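Local structure of putative ATP/GTP binding protein (Burkholderia pseudomallei, 3EIR) at residues R178-I183 against V209-L214; I201-S206 against Q239-P244. The protein deamidates a specific glutamine side chain of host NEDD8 to glutamate, which shuts down cullin-RING ubiquitin ligases and arrests the host cell cycle. All coordinates share one frame; numbering follows the deposited sequence.

Overall arrangement
From the N terminus the chain runs through its early helices and the strands 152-159 and 164-170 before reaching R178-I183, which ends in 181-183, an outermost strand, within this chain, of the four-stranded antiparallel sheet. Helix 197-204 follows and supplies I201-S206. Interaction 1 then closes the first loop, bringing V209-L214 and the start of helix 211-217 back onto R178-I183. Helix 227-238 comes next, and the turn after it returns to I201-S206, closing the second loop as interaction 2. The segments alternate, so the two loops cross. Their centres lie about 13 Å apart, and V209 touches R204 between them. Together they tie strand 181-183 and the following helices into the papain-like fold.

Interaction 1 (R178-I183 against V209-L214); sequences RTAYII and VSLDEL
A180 presents its single methyl to two leucines at once. Its CB lies 3.6 Å from L214 CD2 and 3.8 Å from L211 CD2, so residues three apart, on the first turn of helix 211-217, each rest one branch against the same small side chain. L211 divides its branches between A180 and R178: while CD2 takes A180, its CD1 lies 3.6 Å from R178 CB. There the leucine meets the aliphatic root of the arginine at a slant. With CG anti to the backbone N (chi1 -161°), R178 runs on extended, and its charged end leads off to bond through NH2 to the carbonyl of P171.

V209 meets A180 through its backbone as well: its N donates to A180 O at 2.9 Å, nearly straight at 162°. With CG1 anti to the carbonyl carbon (chi1 -64°), V209 CG2 falls between its own N and carbonyl carbon, and from there it approaches I182 CG1 at 4.2 Å, the two side chains crossing at about a right angle. S210 caps the helix as its N-cap residue, its OG accepting from the N atoms of both D212 and E213, which helps to hold the first turn.

I182 lies beside Q184, an inferred active-site residue, so this packing borders the probable catalytic centre. The contact joins the lead-in and first part of strand 181-183 to the start of helix 211-217. A180 and L214 also pack on I168 of the neighbouring strand 164-170, R178 and A180 reach L170 there, and I237 of helix 227-238 covers I182 and L214.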
loop_
_atom_site.group_PDB
_atom_site.type_symbol
_atom_site.label_atom_id
_atom_site.label_comp_id
_atom_site.label_asym_id
_atom_site.label_seq_id
_atom_site.Cartn_x
_atom_site.Cartn_y
_atom_site.Cartn_z
ATOM N N ARG A 178 -18.698 -11.140 -2.210
ATOM C CA ARG A 178 -17.507 -10.629 -1.533
ATOM C C ARG A 178 -16.749 -9.613 -2.392
ATOM O O ARG A 178 -16.609 -9.785 -3.601
ATOM C CB ARG A 178 -16.580 -11.775 -1.115
ATOM C CG ARG A 178 -15.594 -11.374 -0.037
ATOM C CD ARG A 178 -15.009 -12.573 0.703
ATOM N NE ARG A 178 -14.657 -12.294 2.101
ATOM C CZ ARG A 178 -14.419 -11.087 2.616
ATOM N NH1 ARG A 178 -14.115 -10.969 3.908
ATOM N NH2 ARG A 178 -14.469 -9.995 1.855
ATOM N N THR A 179 -16.258 -8.558 -1.750
ATOM C CA THR A 179 -15.614 -7.458 -2.457
ATOM C C THR A 179 -14.134 -7.335 -2.105
ATOM O O THR A 179 -13.743 -7.471 -0.944
ATOM C CB THR A 179 -16.296 -6.114 -2.136
ATOM O OG1 THR A 179 -15.985 -5.729 -0.791
ATOM C CG2 THR A 179 -17.805 -6.228 -2.276
ATOM N N ALA A 180 -13.320 -7.076 -3.123
ATOM C CA ALA A 180 -11.911 -6.759 -2.945
ATOM C C ALA A 180 -11.601 -5.427 -3.627
ATOM O O ALA A 180 -12.160 -5.112 -4.677
ATOM C CB ALA A 180 -11.036 -7.881 -3.528
ATOM N N TYR A 181 -10.720 -4.643 -3.021
ATOM C CA TYR A 181 -10.269 -3.387 -3.609
ATOM C C TYR A 181 -8.747 -3.348 -3.530
ATOM O O TYR A 181 -8.159 -3.967 -2.642
ATOM C CB TYR A 181 -10.831 -2.191 -2.843
ATOM C CG TYR A 181 -12.344 -2.077 -2.824
ATOM C CD1 TYR A 181 -13.032 -1.459 -3.863
ATOM C CD2 TYR A 181 -13.081 -2.562 -1.751
ATOM C CE1 TYR A 181 -14.417 -1.339 -3.836
ATOM C CE2 TYR A 181 -14.466 -2.443 -1.711
ATOM C CZ TYR A 181 -15.126 -1.838 -2.754
ATOM O OH TYR A 181 -16.497 -1.728 -2.708
ATOM N N ILE A 182 -8.113 -2.607 -4.437
ATOM C CA ILE A 182 -6.659 -2.474 -4.427
ATOM C C ILE A 182 -6.217 -1.129 -3.859
ATOM O O ILE A 182 -6.825 -0.094 -4.143
ATOM C CB ILE A 182 -6.065 -2.615 -5.846
ATOM C CG1 ILE A 182 -6.420 -3.973 -6.446
ATOM C CG2 ILE A 182 -4.550 -2.449 -5.812
ATOM C CD1 ILE A 182 -5.729 -5.116 -5.756
ATOM N N ILE A 183 -5.164 -1.149 -3.049
ATOM C CA ILE A 183 -4.484 0.080 -2.646
ATOM C C ILE A 183 -2.989 -0.063 -2.945
ATOM O O ILE A 183 -2.383 -1.050 -2.565
ATOM C CB ILE A 183 -4.692 0.406 -1.163
ATOM C CG1 ILE A 183 -6.180 0.589 -0.863
ATOM C CG2 ILE A 183 -3.959 1.673 -0.813
ATOM C CD1 ILE A 183 -6.489 0.687 0.603
ATOM N N VAL A 209 -12.468 -5.378 -7.556
ATOM C CA VAL A 209 -11.795 -6.278 -8.493
ATOM C C VAL A 209 -12.185 -7.743 -8.267
ATOM O O VAL A 209 -12.617 -8.123 -7.175
ATOM C CB VAL A 209 -10.255 -6.119 -8.443
ATOM C CG1 VAL A 209 -9.849 -4.721 -8.888
ATOM C CG2 VAL A 209 -9.735 -6.405 -7.048
ATOM N N SER A 210 -12.040 -8.551 -9.317
ATOM C CA SER A 210 -12.455 -9.952 -9.305
ATOM C C SER A 210 -11.617 -10.822 -8.375
ATOM O O SER A 210 -10.412 -10.980 -8.581
ATOM C CB SER A 210 -12.380 -10.529 -10.720
ATOM O OG SER A 210 -12.515 -11.941 -10.702
ATOM N N LEU A 211 -12.257 -11.401 -7.364
ATOM C CA LEU A 211 -11.564 -12.328 -6.471
ATOM C C LEU A 211 -10.979 -13.513 -7.244
ATOM O O LEU A 211 -10.075 -14.206 -6.765
ATOM C CB LEU A 211 -12.501 -12.824 -5.373
ATOM C CG LEU A 211 -12.680 -11.864 -4.195
ATOM C CD1 LEU A 211 -13.750 -12.377 -3.249
ATOM C CD2 LEU A 211 -11.355 -11.672 -3.470
ATOM N N ASP A 212 -11.490 -13.733 -8.448
ATOM C CA ASP A 212 -11.034 -14.843 -9.267
ATOM C C ASP A 212 -9.740 -14.446 -9.964
ATOM O O ASP A 212 -8.755 -15.183 -9.927
ATOM C CB ASP A 212 -12.102 -15.231 -10.286
ATOM C CG ASP A 212 -12.006 -16.690 -10.707
ATOM O OD1 ASP A 212 -11.519 -16.955 -11.829
ATOM O OD2 ASP A 212 -12.415 -17.569 -9.913
ATOM N N GLU A 213 -9.747 -13.274 -10.591
ATOM C CA GLU A 213 -8.535 -12.708 -11.171
ATOM C C GLU A 213 -7.469 -12.514 -10.096
ATOM O O GLU A 213 -6.274 -12.625 -10.363
ATOM C CB GLU A 213 -8.836 -11.375 -11.852
ATOM C CG GLU A 213 -9.849 -11.476 -12.975
ATOM C CD GLU A 213 -9.991 -10.180 -13.747
ATOM O OE1 GLU A 213 -9.602 -9.127 -13.210
ATOM O OE2 GLU A 213 -10.490 -10.214 -14.891
ATOM N N LEU A 214 -7.893 -12.213 -8.875
ATOM C CA LEU A 214 -6.931 -12.101 -7.786
ATOM C C LEU A 214 -6.294 -13.465 -7.514
ATOM O O LEU A 214 -5.077 -13.565 -7.345
ATOM C CB LEU A 214 -7.588 -11.526 -6.527
ATOM C CG LEU A 214 -7.238 -10.086 -6.132
ATOM C CD1 LEU A 214 -6.696 -9.265 -7.287
ATOM C CD2 LEU A 214 -8.431 -9.397 -5.488
#

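Interaction 2 (I201-S206 against Q239-P244)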
loop_
_atom_site.group_PDB
_atom_site.type_symbol
_atom_site.label_atom_id
_atom_site.label_comp_id
_atom_site.label_asym_id
_atom_site.label_seq_id
_atom_site.Cartn_x
_atom_site.Cartn_y
_atom_site.Cartn_z
ATOM N N ILE A 201 -6.142 5.977 -5.846
ATOM C CA ILE A 201 -7.261 6.016 -4.939
ATOM C C ILE A 201 -8.403 6.834 -5.526
ATOM O O ILE A 201 -9.557 6.412 -5.495
ATOM C CB ILE A 201 -6.863 6.626 -3.594
ATOM C CG1 ILE A 201 -6.062 5.615 -2.782
ATOM C CG2 ILE A 201 -8.107 7.065 -2.842
ATOM C CD1 ILE A 201 -6.744 4.285 -2.665
ATOM N N SER A 202 -8.084 8.004 -6.070
ATOM C CA SER A 202 -9.131 8.861 -6.609
ATOM C C SER A 202 -9.749 8.249 -7.861
ATOM O O SER A 202 -10.945 8.338 -8.066
ATOM C CB SER A 202 -8.613 10.273 -6.873
ATOM O OG SER A 202 -9.327 10.876 -7.936
ATOM N N ARG A 203 -8.939 7.600 -8.685
ATOM C CA ARG A 203 -9.463 6.976 -9.903
ATOM C C ARG A 203 -10.070 5.595 -9.662
ATOM O O ARG A 203 -11.116 5.274 -10.208
ATOM C CB ARG A 203 -8.375 6.881 -10.980
ATOM C CG ARG A 203 -7.989 8.216 -11.588
ATOM C CD ARG A 203 -8.986 8.645 -12.663
ATOM N NE ARG A 203 -8.700 8.036 -13.963
ATOM C CZ ARG A 203 -9.165 6.855 -14.363
ATOM N NH1 ARG A 203 -8.846 6.390 -15.562
ATOM N NH2 ARG A 203 -9.945 6.136 -13.567
ATOM N N ARG A 204 -9.413 4.769 -8.854
ATOM C CA ARG A 204 -9.844 3.380 -8.735
ATOM C C ARG A 204 -9.969 2.880 -7.294
ATOM O O ARG A 204 -10.099 1.679 -7.052
ATOM C CB ARG A 204 -8.924 2.477 -9.563
ATOM C CG ARG A 204 -9.020 2.738 -11.072
ATOM C CD ARG A 204 -8.477 1.572 -11.864
ATOM N NE ARG A 204 -9.082 0.314 -11.444
ATOM C CZ ARG A 204 -8.639 -0.889 -11.798
ATOM N NH1 ARG A 204 -7.575 -1.012 -12.590
ATOM N NH2 ARG A 204 -9.264 -1.972 -11.358
ATOM N N GLY A 205 -9.956 3.811 -6.346
ATOM C CA GLY A 205 -10.061 3.484 -4.933
ATOM C C GLY A 205 -11.233 2.592 -4.556
ATOM O O GLY A 205 -11.092 1.691 -3.734
ATOM N N SER A 206 -12.390 2.842 -5.158
ATOM C CA SER A 206 -13.603 2.095 -4.832
ATOM C C SER A 206 -14.112 1.258 -6.003
ATOM O O SER A 206 -15.299 0.924 -6.072
ATOM C CB SER A 206 -14.700 3.047 -4.352
ATOM O OG SER A 206 -14.348 3.633 -3.109
ATOM N N GLN A 239 -3.492 -1.301 -13.163
ATOM C CA GLN A 239 -3.215 -0.099 -13.962
ATOM C C GLN A 239 -4.452 0.806 -13.990
ATOM O O GLN A 239 -5.553 0.322 -14.196
ATOM C CB GLN A 239 -2.782 -0.488 -15.384
ATOM C CG GLN A 239 -1.811 0.486 -16.051
ATOM C CD GLN A 239 -2.485 1.710 -16.648
ATOM O OE1 GLN A 239 -1.879 2.781 -16.739
ATOM N NE2 GLN A 239 -3.739 1.556 -17.065
ATOM N N ILE A 240 -4.269 2.109 -13.776
ATOM C CA ILE A 240 -5.407 2.991 -13.514
ATOM C C ILE A 240 -6.450 2.976 -14.609
ATOM O O ILE A 240 -7.642 2.993 -14.314
ATOM C CB ILE A 240 -5.026 4.472 -13.295
ATOM C CG1 ILE A 240 -3.629 4.763 -13.811
ATOM C CG2 ILE A 240 -5.217 4.882 -11.841
ATOM C CD1 ILE A 240 -3.466 6.201 -14.245
ATOM N N ASP A 241 -5.995 2.974 -15.862
ATOM C CA ASP A 241 -6.899 2.972 -17.005
ATOM C C ASP A 241 -7.192 1.551 -17.461
ATOM O O ASP A 241 -7.909 1.350 -18.433
ATOM C CB ASP A 241 -6.304 3.772 -18.167
ATOM C CG ASP A 241 -5.744 5.115 -17.730
ATOM O OD1 ASP A 241 -6.539 6.052 -17.494
ATOM O OD2 ASP A 241 -4.502 5.234 -17.632
ATOM N N LYS A 242 -6.643 0.567 -16.756
ATOM C CA LYS A 242 -6.775 -0.829 -17.165
ATOM C C LYS A 242 -6.235 -0.995 -18.574
ATOM O O LYS A 242 -6.658 -1.879 -19.320
ATOM C CB LYS A 242 -8.231 -1.284 -17.111
ATOM C CG LYS A 242 -8.823 -1.349 -15.710
ATOM C CD LYS A 242 -10.344 -1.457 -15.779
ATOM C CE LYS A 242 -10.971 -1.600 -14.397
ATOM N NZ LYS A 242 -10.660 -2.916 -13.763
ATOM N N ASP A 243 -5.302 -0.124 -18.934
ATOM C CA ASP A 243 -4.718 -0.123 -20.266
ATOM C C ASP A 243 -3.572 -1.123 -20.374
ATOM O O ASP A 243 -2.504 -0.910 -19.800
ATOM C CB ASP A 243 -4.207 1.278 -20.592
ATOM C CG ASP A 243 -3.786 1.418 -22.033
ATOM O OD1 ASP A 243 -3.924 0.434 -22.788
ATOM O OD2 ASP A 243 -3.312 2.510 -22.406
ATOM N N PRO A 244 -3.783 -2.211 -21.128
ATOM C CA PRO A 244 -2.787 -3.278 -21.263
ATOM C C PRO A 244 -1.525 -2.770 -21.955
ATOM O O PRO A 244 -0.439 -3.299 -21.731
ATOM C CB PRO A 244 -3.487 -4.303 -22.167
ATOM C CG PRO A 244 -4.925 -3.906 -22.195
ATOM C CD PRO A 244 -4.945 -2.432 -22.001
#
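R204, in the segment 201-206, reaches across to the turn after helix 227-238, and its NH1 donates to Q239 O at 2.9 Å. The oxygen lies in the guanidinium plane, yet the donor stands well above the carbonyl plane, 44° out of it. From the opposite face K242 N also donates to Q239 O, closing the type I turn, so two bonds grip this oxygen. K242 lays its chain over one face of the guanidinium, with CE 3.5 Å above its centre, and the bend at chi4 (-69°) sets NZ 2.9 Å from R204 NH2.

Alongside, R203 rests its CB 3.8 Å from I240 CG2. Bends at chi2 and chi3 then bring NH1 to D241 OD1, a salt bridge of 3.0 Å whose hydrogen bond is weak and bent, the two planar groups being turned 63° apart.

Farther out, S236 O accepts from both R204 NH1 and K242 NZ, which helps to hold the two cations together, and D207 adds a weak, long ion pair to R204 NE. The close approach of NZ to NH2 joins two donors and no hydrogen bond; such crowding would probably lower the lysine's proton affinity, partly offset by the shared carbonyl and nearby D207.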